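OXA-46 oxacillinase (Pseudomonas aeruginosa, PDB 3IF6) probably hydrolyses beta-lactam antibiotics to substituted beta-amino acids, as a class D beta-lactamase, and so belongs to the enzymes of antibiotic resistance. Local coordinates at residues D30-F35 with S57-E62; I44-E49 with A255-I260; Q109-R114 with V122-L127. One frame throughout, in Å; residues are numbered along the deposited sequence.

Contact 1 (D30-F35 with S57-E62)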
loop_
_atom_site.group_PDB
_atom_site.type_symbol
_atom_site.label_atom_id
_atom_site.label_comp_id
_atom_site.label_asym_id
_atom_site.label_seq_id
_atom_site.Cartn_x
_atom_site.Cartn_y
_atom_site.Cartn_z
ATOM N N ASP C 30 -26.542 10.585 16.908
ATOM C CA ASP C 30 -26.506 11.402 15.696
ATOM C C ASP C 30 -26.018 10.658 14.443
ATOM O O ASP C 30 -26.158 11.147 13.340
ATOM C CB ASP C 30 -25.767 12.734 15.918
ATOM C CG ASP C 30 -24.345 12.574 16.491
ATOM O OD1 ASP C 30 -23.571 13.564 16.379
ATOM O OD2 ASP C 30 -24.002 11.510 17.068
ATOM N N TRP C 31 -25.498 9.456 14.615
ATOM C CA TRP C 31 -25.113 8.634 13.472
ATOM C C TRP C 31 -26.248 7.927 12.692
ATOM O O TRP C 31 -26.022 7.424 11.566
ATOM C CB TRP C 31 -23.991 7.658 13.850
ATOM C CG TRP C 31 -22.643 8.359 14.013
ATOM C CD1 TRP C 31 -22.375 9.706 13.825
ATOM C CD2 TRP C 31 -21.391 7.740 14.337
ATOM N NE1 TRP C 31 -21.048 9.941 14.018
ATOM C CE2 TRP C 31 -20.416 8.760 14.344
ATOM C CE3 TRP C 31 -21.004 6.421 14.638
ATOM C CZ2 TRP C 31 -19.068 8.512 14.642
ATOM C CZ3 TRP C 31 -19.648 6.169 14.948
ATOM C CH2 TRP C 31 -18.695 7.219 14.937
ATOM N N LYS C 32 -27.452 7.915 13.273
ATOM C CA LYS C 32 -28.631 7.271 12.665
ATOM C C LYS C 32 -29.009 7.872 11.305
ATOM O O LYS C 32 -29.365 7.147 10.370
ATOM C CB LYS C 32 -29.844 7.367 13.613
ATOM C CG LYS C 32 -30.957 6.355 13.311
ATOM C CD LYS C 32 -32.353 6.759 13.850
ATOM C CE LYS C 32 -33.251 7.277 12.726
ATOM N NZ LYS C 32 -32.842 8.653 12.243
ATOM N N LYS C 33 -28.951 9.198 11.211
ATOM C CA LYS C 33 -29.263 9.909 9.966
ATOM C C LYS C 33 -28.583 9.291 8.728
ATOM O O LYS C 33 -29.197 9.232 7.664
ATOM C CB LYS C 33 -28.910 11.406 10.085
ATOM C CG LYS C 33 -27.420 11.702 10.424
ATOM C CD LYS C 33 -27.026 13.187 10.232
ATOM C CE LYS C 33 -27.493 14.063 11.417
ATOM N NZ LYS C 33 -28.215 15.329 10.990
ATOM N N PHE C 34 -27.325 8.846 8.871
ATOM C CA PHE C 34 -26.555 8.311 7.745
ATOM C C PHE C 34 -27.166 7.027 7.218
ATOM O O PHE C 34 -27.287 6.864 6.002
ATOM C CB PHE C 34 -25.067 8.101 8.088
ATOM C CG PHE C 34 -24.329 9.377 8.432
ATOM C CD1 PHE C 34 -23.977 10.290 7.433
ATOM C CD2 PHE C 34 -23.989 9.663 9.749
ATOM C CE1 PHE C 34 -23.313 11.480 7.746
ATOM C CE2 PHE C 34 -23.328 10.835 10.078
ATOM C CZ PHE C 34 -22.981 11.751 9.076
ATOM N N PHE C 35 -27.537 6.127 8.134
ATOM C CA PHE C 35 -28.301 4.917 7.801
ATOM C C PHE C 35 -29.704 5.245 7.299
ATOM O O PHE C 35 -30.105 4.774 6.233
ATOM C CB PHE C 35 -28.450 3.992 8.996
ATOM C CG PHE C 35 -27.173 3.412 9.502
ATOM C CD1 PHE C 35 -26.373 4.121 10.390
ATOM C CD2 PHE C 35 -26.795 2.135 9.143
ATOM C CE1 PHE C 35 -25.214 3.561 10.884
ATOM C CE2 PHE C 35 -25.627 1.573 9.631
ATOM C CZ PHE C 35 -24.844 2.283 10.504
ATOM N N SER C 57 -16.414 4.504 19.285
ATOM C CA SER C 57 -17.740 5.028 19.086
ATOM C C SER C 57 -18.605 4.012 18.355
ATOM O O SER C 57 -18.089 3.122 17.615
ATOM C CB SER C 57 -17.656 6.296 18.297
ATOM O OG SER C 57 -17.023 7.240 19.108
ATOM N N VAL C 58 -19.897 4.100 18.622
ATOM C CA VAL C 58 -20.847 3.142 18.097
ATOM C C VAL C 58 -22.188 3.706 17.732
ATOM O O VAL C 58 -22.665 4.641 18.310
ATOM C CB VAL C 58 -21.114 1.974 19.084
ATOM C CG1 VAL C 58 -21.897 0.917 18.443
ATOM C CG2 VAL C 58 -19.881 1.369 19.588
ATOM N N PHE C 59 -22.778 3.057 16.749
ATOM C CA PHE C 59 -24.179 3.128 16.480
ATOM C C PHE C 59 -24.777 1.736 16.631
ATOM O O PHE C 59 -24.299 0.820 16.031
ATOM C CB PHE C 59 -24.500 3.727 15.127
ATOM C CG PHE C 59 -25.937 3.888 14.917
ATOM C CD1 PHE C 59 -26.610 4.879 15.551
ATOM C CD2 PHE C 59 -26.636 2.990 14.166
ATOM C CE1 PHE C 59 -27.922 4.998 15.426
ATOM C CE2 PHE C 59 -27.944 3.118 14.035
ATOM C CZ PHE C 59 -28.587 4.126 14.666
ATOM N N ASP C 60 -25.858 1.630 17.407
ATOM C CA ASP C 60 -26.508 0.366 17.768
ATOM C C ASP C 60 -25.640 -0.596 18.550
ATOM O O ASP C 60 -25.134 -1.531 17.988
ATOM C CB ASP C 60 -27.114 -0.311 16.546
ATOM C CG ASP C 60 -28.254 -1.221 16.882
ATOM O OD1 ASP C 60 -28.313 -1.733 17.982
ATOM O OD2 ASP C 60 -29.096 -1.433 16.032
ATOM N N GLN C 61 -25.437 -0.325 19.835
ATOM C CA GLN C 61 -24.489 -1.126 20.590
ATOM C C GLN C 61 -24.762 -2.629 20.525
ATOM O O GLN C 61 -23.822 -3.413 20.296
ATOM C CB GLN C 61 -24.331 -0.605 22.045
ATOM C CG GLN C 61 -23.690 -1.574 23.049
ATOM C CD GLN C 61 -22.315 -2.062 22.637
ATOM O OE1 GLN C 61 -21.695 -1.456 21.794
ATOM N NE2 GLN C 61 -21.828 -3.154 23.235
ATOM N N GLU C 62 -26.006 -3.070 20.760
ATOM C CA GLU C 62 -26.231 -4.547 20.841
ATOM C C GLU C 62 -26.158 -5.255 19.511
ATOM O O GLU C 62 -25.846 -6.449 19.471
ATOM C CB GLU C 62 -27.521 -4.974 21.601
ATOM C CG GLU C 62 -28.593 -3.924 21.795
ATOM C CD GLU C 62 -28.242 -2.868 22.853
ATOM O OE1 GLU C 62 -28.904 -1.795 22.841
ATOM O OE2 GLU C 62 -27.343 -3.110 23.693
#
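The benzyl group of Phe-59 reaches from strand 55-59 across to residues 31-35 and lodges among Trp-31, Lys-32 and Phe-35. The backbone carbonyl carbon of Trp-31 lies over one face of its ring, while Phe-35 meets the ring obliquely, with CE1 of Phe-35 3.6 Å from CD2 of Phe-59. These two rings are close to parallel, their planes 25° apart, but they have slid past each other: the centroids are 5.1 Å apart and overlap is slight, so the pair is a grazing contact, not a full stack. Farther out, CB and CG of Lys-32 slant across the ring at CE1 and CZ, CG of Lys-32 lying 3.5 Å from CZ of Phe-59. Lysine suits this exposed border because its methylenes pack on the ring while the bent chain carries NZ to the hydroxyl of Ser-36.

Phe-59 can extend this far because its CG stands anti to the backbone N (chi1 -175°). The indole of Trp-31 swings toward Ser-57, CG anti to its carbonyl carbon (chi1 -74°), and its CH2 comes within 3.6 Å of CB of Ser-57, where the short side chain of serine lets the six-membered ring come close. CB of Trp-31 also touches CB of Phe-59 at 4.2 Å. The wide indole is well placed in this buried spot, for it reaches Ile-44 and Ile-46 of the adjacent strand and Ile-256 of helix 248-259. Beyond the aromatic cluster, Asp-60 occupies the N-cap of helix 61-65. A short N-terminal helix packed beside an edge region of the central antiparallel sheet, together with the C-terminal helix, belongs to the alpha/beta transpeptidase-like fold of the serine beta-lactamases.

Contact 2 (I44-E49 with A255-I260)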
loop_
_atom_site.group_PDB
_atom_site.type_symbol
_atom_site.label_atom_id
_atom_site.label_comp_id
_atom_site.label_asym_id
_atom_site.label_seq_id
_atom_site.Cartn_x
_atom_site.Cartn_y
_atom_site.Cartn_z
ATOM N N ILE C 44 -22.613 0.507 13.081
ATOM C CA ILE C 44 -21.165 0.761 12.867
ATOM C C ILE C 44 -20.354 0.916 14.197
ATOM O O ILE C 44 -20.842 1.457 15.196
ATOM C CB ILE C 44 -20.944 1.948 11.886
ATOM C CG1 ILE C 44 -19.502 1.980 11.359
ATOM C CG2 ILE C 44 -21.367 3.265 12.522
ATOM C CD1 ILE C 44 -19.347 2.901 10.178
ATOM N N VAL C 45 -19.149 0.348 14.199
ATOM C CA VAL C 45 -18.136 0.599 15.207
ATOM C C VAL C 45 -16.933 1.307 14.510
ATOM O O VAL C 45 -16.444 0.845 13.467
ATOM C CB VAL C 45 -17.696 -0.711 15.923
ATOM C CG1 VAL C 45 -16.874 -0.405 17.166
ATOM C CG2 VAL C 45 -18.909 -1.537 16.351
ATOM N N ILE C 46 -16.504 2.433 15.103
ATOM C CA ILE C 46 -15.394 3.264 14.627
ATOM C C ILE C 46 -14.422 3.429 15.792
ATOM O O ILE C 46 -14.778 4.050 16.802
ATOM C CB ILE C 46 -15.886 4.668 14.207
ATOM C CG1 ILE C 46 -16.838 4.605 13.012
ATOM C CG2 ILE C 46 -14.711 5.628 13.919
ATOM C CD1 ILE C 46 -16.158 4.272 11.676
ATOM N N ALA C 47 -13.236 2.826 15.681
ATOM C CA ALA C 47 -12.118 3.085 16.608
ATOM C C ALA C 47 -11.155 4.148 16.001
ATOM O O ALA C 47 -10.281 3.804 15.211
ATOM C CB ALA C 47 -11.364 1.807 16.950
ATOM N N ASP C 48 -11.361 5.431 16.342
ATOM C CA ASP C 48 -10.422 6.488 15.958
ATOM C C ASP C 48 -9.162 6.406 16.790
ATOM O O ASP C 48 -9.188 6.702 17.979
ATOM C CB ASP C 48 -11.048 7.854 16.130
ATOM C CG ASP C 48 -10.286 8.937 15.380
ATOM O OD1 ASP C 48 -9.048 8.762 15.214
ATOM O OD2 ASP C 48 -10.921 9.948 14.952
ATOM N N GLU C 49 -8.046 5.997 16.198
ATOM C CA GLU C 49 -6.822 5.930 16.981
ATOM C C GLU C 49 -5.768 6.978 16.602
ATOM O O GLU C 49 -4.579 6.783 16.793
ATOM C CB GLU C 49 -6.302 4.507 17.038
ATOM C CG GLU C 49 -7.336 3.635 17.733
ATOM C CD GLU C 49 -6.914 2.214 17.970
ATOM O OE1 GLU C 49 -5.805 1.844 17.537
ATOM O OE2 GLU C 49 -7.704 1.475 18.614
ATOM N N ALA C 255 -19.683 8.185 4.402
ATOM C CA ALA C 255 -20.237 9.445 4.845
ATOM C C ALA C 255 -19.962 9.683 6.334
ATOM O O ALA C 255 -19.724 10.808 6.737
ATOM C CB ALA C 255 -21.711 9.536 4.517
ATOM N N ILE C 256 -19.961 8.630 7.143
ATOM C CA ILE C 256 -19.666 8.750 8.578
ATOM C C ILE C 256 -18.185 9.055 8.773
ATOM O O ILE C 256 -17.837 9.960 9.544
ATOM C CB ILE C 256 -20.076 7.478 9.410
ATOM C CG1 ILE C 256 -21.616 7.366 9.491
ATOM C CG2 ILE C 256 -19.453 7.499 10.836
ATOM C CD1 ILE C 256 -22.138 6.065 10.018
ATOM N N LEU C 257 -17.325 8.327 8.059
ATOM C CA LEU C 257 -15.897 8.568 8.153
ATOM C C LEU C 257 -15.555 9.983 7.751
ATOM O O LEU C 257 -14.680 10.600 8.373
ATOM C CB LEU C 257 -15.087 7.584 7.335
ATOM C CG LEU C 257 -15.109 6.155 7.847
ATOM C CD1 LEU C 257 -14.693 5.177 6.772
ATOM C CD2 LEU C 257 -14.275 5.987 9.095
ATOM N N ARG C 258 -16.234 10.507 6.728
ATOM C CA ARG C 258 -16.005 11.911 6.341
ATOM C C ARG C 258 -16.378 12.891 7.462
ATOM O O ARG C 258 -15.700 13.908 7.664
ATOM C CB ARG C 258 -16.677 12.272 4.998
ATOM C CG ARG C 258 -16.126 11.479 3.784
ATOM C CD ARG C 258 -16.548 12.037 2.403
ATOM N NE ARG C 258 -18.009 12.086 2.229
ATOM C CZ ARG C 258 -18.763 11.043 1.851
ATOM N NH1 ARG C 258 -18.191 9.865 1.616
ATOM N NH2 ARG C 258 -20.081 11.167 1.718
ATOM N N SER C 259 -17.447 12.575 8.193
ATOM C CA SER C 259 -18.029 13.506 9.165
ATOM C C SER C 259 -17.119 13.712 10.372
ATOM O O SER C 259 -17.253 14.697 11.102
ATOM C CB SER C 259 -19.401 12.982 9.644
ATOM O OG SER C 259 -19.245 11.830 10.490
ATOM N N ILE C 260 -16.245 12.735 10.607
ATOM C CA ILE C 260 -15.224 12.805 11.639
ATOM C C ILE C 260 -13.794 13.033 11.070
ATOM O O ILE C 260 -12.791 12.811 11.772
ATOM C CB ILE C 260 -15.269 11.548 12.532
ATOM C CG1 ILE C 260 -14.970 10.300 11.723
ATOM C CG2 ILE C 260 -16.616 11.447 13.238
ATOM C CD1 ILE C 260 -14.176 9.268 12.472
#
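Ile-46 points CG2 anti to its own backbone N and swings CG1 to the N side (chi1 -64°), a fork that lets its two branches touch Leu-257 of helix 248-259 and Ile-260 just after it. Through CG1 the chain ends in CD1, 3.6 Å from CD2 of Leu-257, which it crosses at a slant. The other branch, CG2, passes alongside Ile-260, whose CD1 is 4.0 Å away. Ile-260 holds CG1 between its backbone N and carbonyl carbon (chi1 62°), and this turn directs CD1 back to the strand.

At the other end, Ile-44 and Ile-256 meet tip to tip, CG2 of Ile-44 lying 3.8 Å from CD1 of Ile-256. The axes of strand 44-48 and helix 255-259 are 10.9 Å apart at closest approach and run in roughly the same direction, 33° between them. This is the C-terminal helix laid over one face of the central sheet, as in other serine beta-lactamases; branched aliphatic residues suit it because they fill the interface without polar groups to satisfy.

Asp-48 is the charged residue touching 255-260. Its OD2 passes CD1 of Ile-260 at 4.1 Å, while its salt bridge goes to Arg-50, which also donates to the Ile-260 carbonyl oxygen. Ser-259, on the helix, hydrogen-bonds through OG to the carbonyl oxygen of Ile-256.

Contact 3 (Q109-R114 with V122-L127)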
loop_
_atom_site.group_PDB
_atom_site.type_symbol
_atom_site.label_atom_id
_atom_site.label_comp_id
_atom_site.label_asym_id
_atom_site.label_seq_id
_atom_site.Cartn_x
_atom_site.Cartn_y
_atom_site.Cartn_z
ATOM N N GLN C 109 -12.501 -15.827 -15.105
ATOM C CA GLN C 109 -11.164 -15.339 -15.398
ATOM C C GLN C 109 -10.243 -16.153 -14.529
ATOM O O GLN C 109 -10.684 -16.694 -13.509
ATOM C CB GLN C 109 -11.065 -13.908 -14.913
ATOM C CG GLN C 109 -10.466 -12.932 -15.862
ATOM C CD GLN C 109 -11.223 -11.622 -15.810
ATOM O OE1 GLN C 109 -10.631 -10.547 -15.795
ATOM N NE2 GLN C 109 -12.552 -11.710 -15.769
ATOM N N ASP C 110 -8.968 -16.235 -14.907
ATOM C CA ASP C 110 -7.939 -16.752 -13.993
ATOM C C ASP C 110 -7.797 -15.773 -12.824
ATOM O O ASP C 110 -8.029 -14.564 -12.970
ATOM C CB ASP C 110 -6.592 -16.958 -14.707
ATOM C CG ASP C 110 -6.583 -18.197 -15.611
ATOM O OD1 ASP C 110 -7.655 -18.814 -15.818
ATOM O OD2 ASP C 110 -5.491 -18.556 -16.108
ATOM N N GLN C 111 -7.440 -16.281 -11.651
ATOM C CA GLN C 111 -7.453 -15.403 -10.498
ATOM C C GLN C 111 -6.119 -15.217 -9.824
ATOM O O GLN C 111 -5.301 -16.130 -9.722
ATOM C CB GLN C 111 -8.541 -15.784 -9.495
ATOM C CG GLN C 111 -9.943 -15.780 -10.073
ATOM C CD GLN C 111 -10.589 -14.397 -10.191
ATOM O OE1 GLN C 111 -10.402 -13.522 -9.338
ATOM N NE2 GLN C 111 -11.382 -14.211 -11.243
ATOM N N ASP C 112 -5.924 -13.967 -9.422
ATOM C CA ASP C 112 -4.862 -13.519 -8.559
ATOM C C ASP C 112 -5.413 -13.512 -7.154
ATOM O O ASP C 112 -6.615 -13.337 -6.964
ATOM C CB ASP C 112 -4.607 -12.055 -8.892
ATOM C CG ASP C 112 -3.214 -11.793 -9.260
ATOM O OD1 ASP C 112 -2.366 -12.687 -9.024
ATOM O OD2 ASP C 112 -2.973 -10.692 -9.803
ATOM N N LEU C 113 -4.524 -13.634 -6.171
ATOM C CA LEU C 113 -4.814 -13.157 -4.804
ATOM C C LEU C 113 -5.400 -11.710 -4.810
ATOM O O LEU C 113 -6.396 -11.440 -4.133
ATOM C CB LEU C 113 -3.547 -13.251 -3.959
ATOM C CG LEU C 113 -3.582 -13.905 -2.584
ATOM C CD1 LEU C 113 -4.376 -15.218 -2.545
ATOM C CD2 LEU C 113 -2.159 -14.138 -2.133
ATOM N N ARG C 114 -4.812 -10.815 -5.610
ATOM C CA ARG C 114 -5.331 -9.456 -5.816
ATOM C C ARG C 114 -6.692 -9.376 -6.506
ATOM O O ARG C 114 -7.559 -8.660 -6.030
ATOM C CB ARG C 114 -4.288 -8.550 -6.524
ATOM C CG ARG C 114 -4.409 -6.993 -6.261
ATOM C CD ARG C 114 -4.443 -6.657 -4.764
ATOM N NE ARG C 114 -3.802 -5.391 -4.358
ATOM C CZ ARG C 114 -2.521 -5.252 -4.000
ATOM N NH1 ARG C 114 -1.682 -6.273 -4.013
ATOM N NH2 ARG C 114 -2.065 -4.066 -3.630
ATOM N N VAL C 122 -15.143 -16.281 -4.660
ATOM C CA VAL C 122 -15.210 -17.272 -3.592
ATOM C C VAL C 122 -14.673 -18.668 -3.948
ATOM O O VAL C 122 -14.187 -19.363 -3.052
ATOM C CB VAL C 122 -16.570 -17.272 -2.804
ATOM C CG1 VAL C 122 -17.761 -17.652 -3.686
ATOM C CG2 VAL C 122 -16.474 -18.170 -1.568
ATOM N N TRP C 123 -14.681 -19.048 -5.237
ATOM C CA TRP C 123 -14.135 -20.362 -5.655
ATOM C C TRP C 123 -12.629 -20.559 -5.387
ATOM O O TRP C 123 -12.170 -21.674 -5.066
ATOM C CB TRP C 123 -14.518 -20.720 -7.102
ATOM C CG TRP C 123 -13.896 -19.892 -8.219
ATOM C CD1 TRP C 123 -14.523 -18.929 -8.975
ATOM C CD2 TRP C 123 -12.551 -19.989 -8.736
ATOM N NE1 TRP C 123 -13.647 -18.411 -9.915
ATOM C CE2 TRP C 123 -12.434 -19.034 -9.787
ATOM C CE3 TRP C 123 -11.432 -20.778 -8.409
ATOM C CZ2 TRP C 123 -11.242 -18.846 -10.511
ATOM C CZ3 TRP C 123 -10.235 -20.586 -9.128
ATOM C CH2 TRP C 123 -10.158 -19.623 -10.166
ATOM N N VAL C 124 -11.860 -19.477 -5.505
ATOM C CA VAL C 124 -10.427 -19.514 -5.197
ATOM C C VAL C 124 -10.275 -19.845 -3.734
ATOM O O VAL C 124 -9.400 -20.612 -3.345
ATOM C CB VAL C 124 -9.746 -18.133 -5.462
ATOM C CG1 VAL C 124 -8.237 -18.205 -5.213
ATOM C CG2 VAL C 124 -10.041 -17.648 -6.859
ATOM N N TYR C 125 -11.144 -19.248 -2.925
ATOM C CA TYR C 125 -11.140 -19.485 -1.486
ATOM C C TYR C 125 -11.744 -20.851 -1.119
ATOM O O TYR C 125 -11.317 -21.474 -0.127
ATOM C CB TYR C 125 -11.781 -18.298 -0.737
ATOM C CG TYR C 125 -10.796 -17.156 -0.606
ATOM C CD1 TYR C 125 -10.747 -16.132 -1.563
ATOM C CD2 TYR C 125 -9.862 -17.129 0.452
ATOM C CE1 TYR C 125 -9.817 -15.104 -1.463
ATOM C CE2 TYR C 125 -8.920 -16.103 0.557
ATOM C CZ TYR C 125 -8.906 -15.102 -0.409
ATOM O OH TYR C 125 -7.991 -14.091 -0.303
ATOM N N GLU C 126 -12.715 -21.307 -1.932
ATOM C CA GLU C 126 -13.257 -22.668 -1.825
ATOM C C GLU C 126 -12.117 -23.682 -1.946
ATOM O O GLU C 126 -12.036 -24.618 -1.160
ATOM C CB GLU C 126 -14.360 -22.907 -2.862
ATOM C CG GLU C 126 -15.751 -22.503 -2.388
ATOM C CD GLU C 126 -16.720 -22.076 -3.506
ATOM O OE1 GLU C 126 -16.472 -22.313 -4.706
ATOM O OE2 GLU C 126 -17.772 -21.498 -3.173
ATOM N N LEU C 127 -11.204 -23.438 -2.891
ATOM C CA LEU C 127 -9.976 -24.218 -3.052
ATOM C C LEU C 127 -9.013 -24.222 -1.854
ATOM O O LEU C 127 -8.447 -25.281 -1.545
ATOM C CB LEU C 127 -9.238 -23.739 -4.302
ATOM C CG LEU C 127 -8.351 -24.747 -5.053
ATOM C CD1 LEU C 127 -8.518 -24.597 -6.580
ATOM C CD2 LEU C 127 -6.879 -24.655 -4.621
#
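OE1 of Gln-111 hydrogen-bonds with the hydroxyls of both Thr-121 and Ser-115, while the methylenes of this residue touch Trp-123 and Val-124. Its NE2 bonds to Gly-106 O and, weakly, to Gln-109 O at 3.4 Å. With both ends of the buried amide thus engaged, its rotation should be fixed. Glutamine suits the place by offering an acceptor and a donor on one flat group, and an aliphatic stem that packs.

That stem carries the contact. CG of Gln-111 lies 3.4 Å from CZ2 of Trp-123, approaching the indole obliquely; the chain bends at chi2 (-80°), and the amide plane stands 84° from the ring plane. One methyl of Val-124, CG2, is wedged against the same stem, 3.6 Å from CB of Gln-111, and lies above one face of the Trp-123 ring, offset toward its rim. At the edge of the indole, in its plane, sits the carbonyl oxygen of Gln-109, 3.7 Å from CZ2 of Trp-123. The indole N-H is used by His-107 O, and Arg-102 makes a cation-pi contact with the ring.

Thr-121 and Val-122 end the Ser-x-Val motif of class D enzymes, so the contact borders an active-site element. Farther along, CD1 of Leu-113 comes within 4.4 Å of OH of Tyr-125. This hydroxyl hydrogen-bonds with Thr-79 of helix 77-85, and the Tyr-125 side chain is about 7 Å from that of Ser-72, the predicted acyl-ester nucleophile. Leu-113 continues onto Leu-196 of helix 187-196, while Tyr-125 packs on Ala-116 and Met-117 of helix 113-119.

From the N terminus, helix 32-36 and strand 42-48 come first, opening contacts 1 and 2 in turn. Strand 55-59 then returns to close contact 1, while contact 2 closes only with helix 248-259, near the end of the chain, so the two cross. They also touch: strands 42-48 and 55-59 are neighbours in the sheet, and Phe-34 packs on Ile-256. Together they bring the N-terminal helix 32-36 and the C-terminal helix 248-259 to the same part of the sheet. Contact 3 is a short closure nested within the long loop of contact 2. It joins residues 109-114 to helix 122-132 in the helical part, about 31 Å from contact 2 between centres, across the chain's centre.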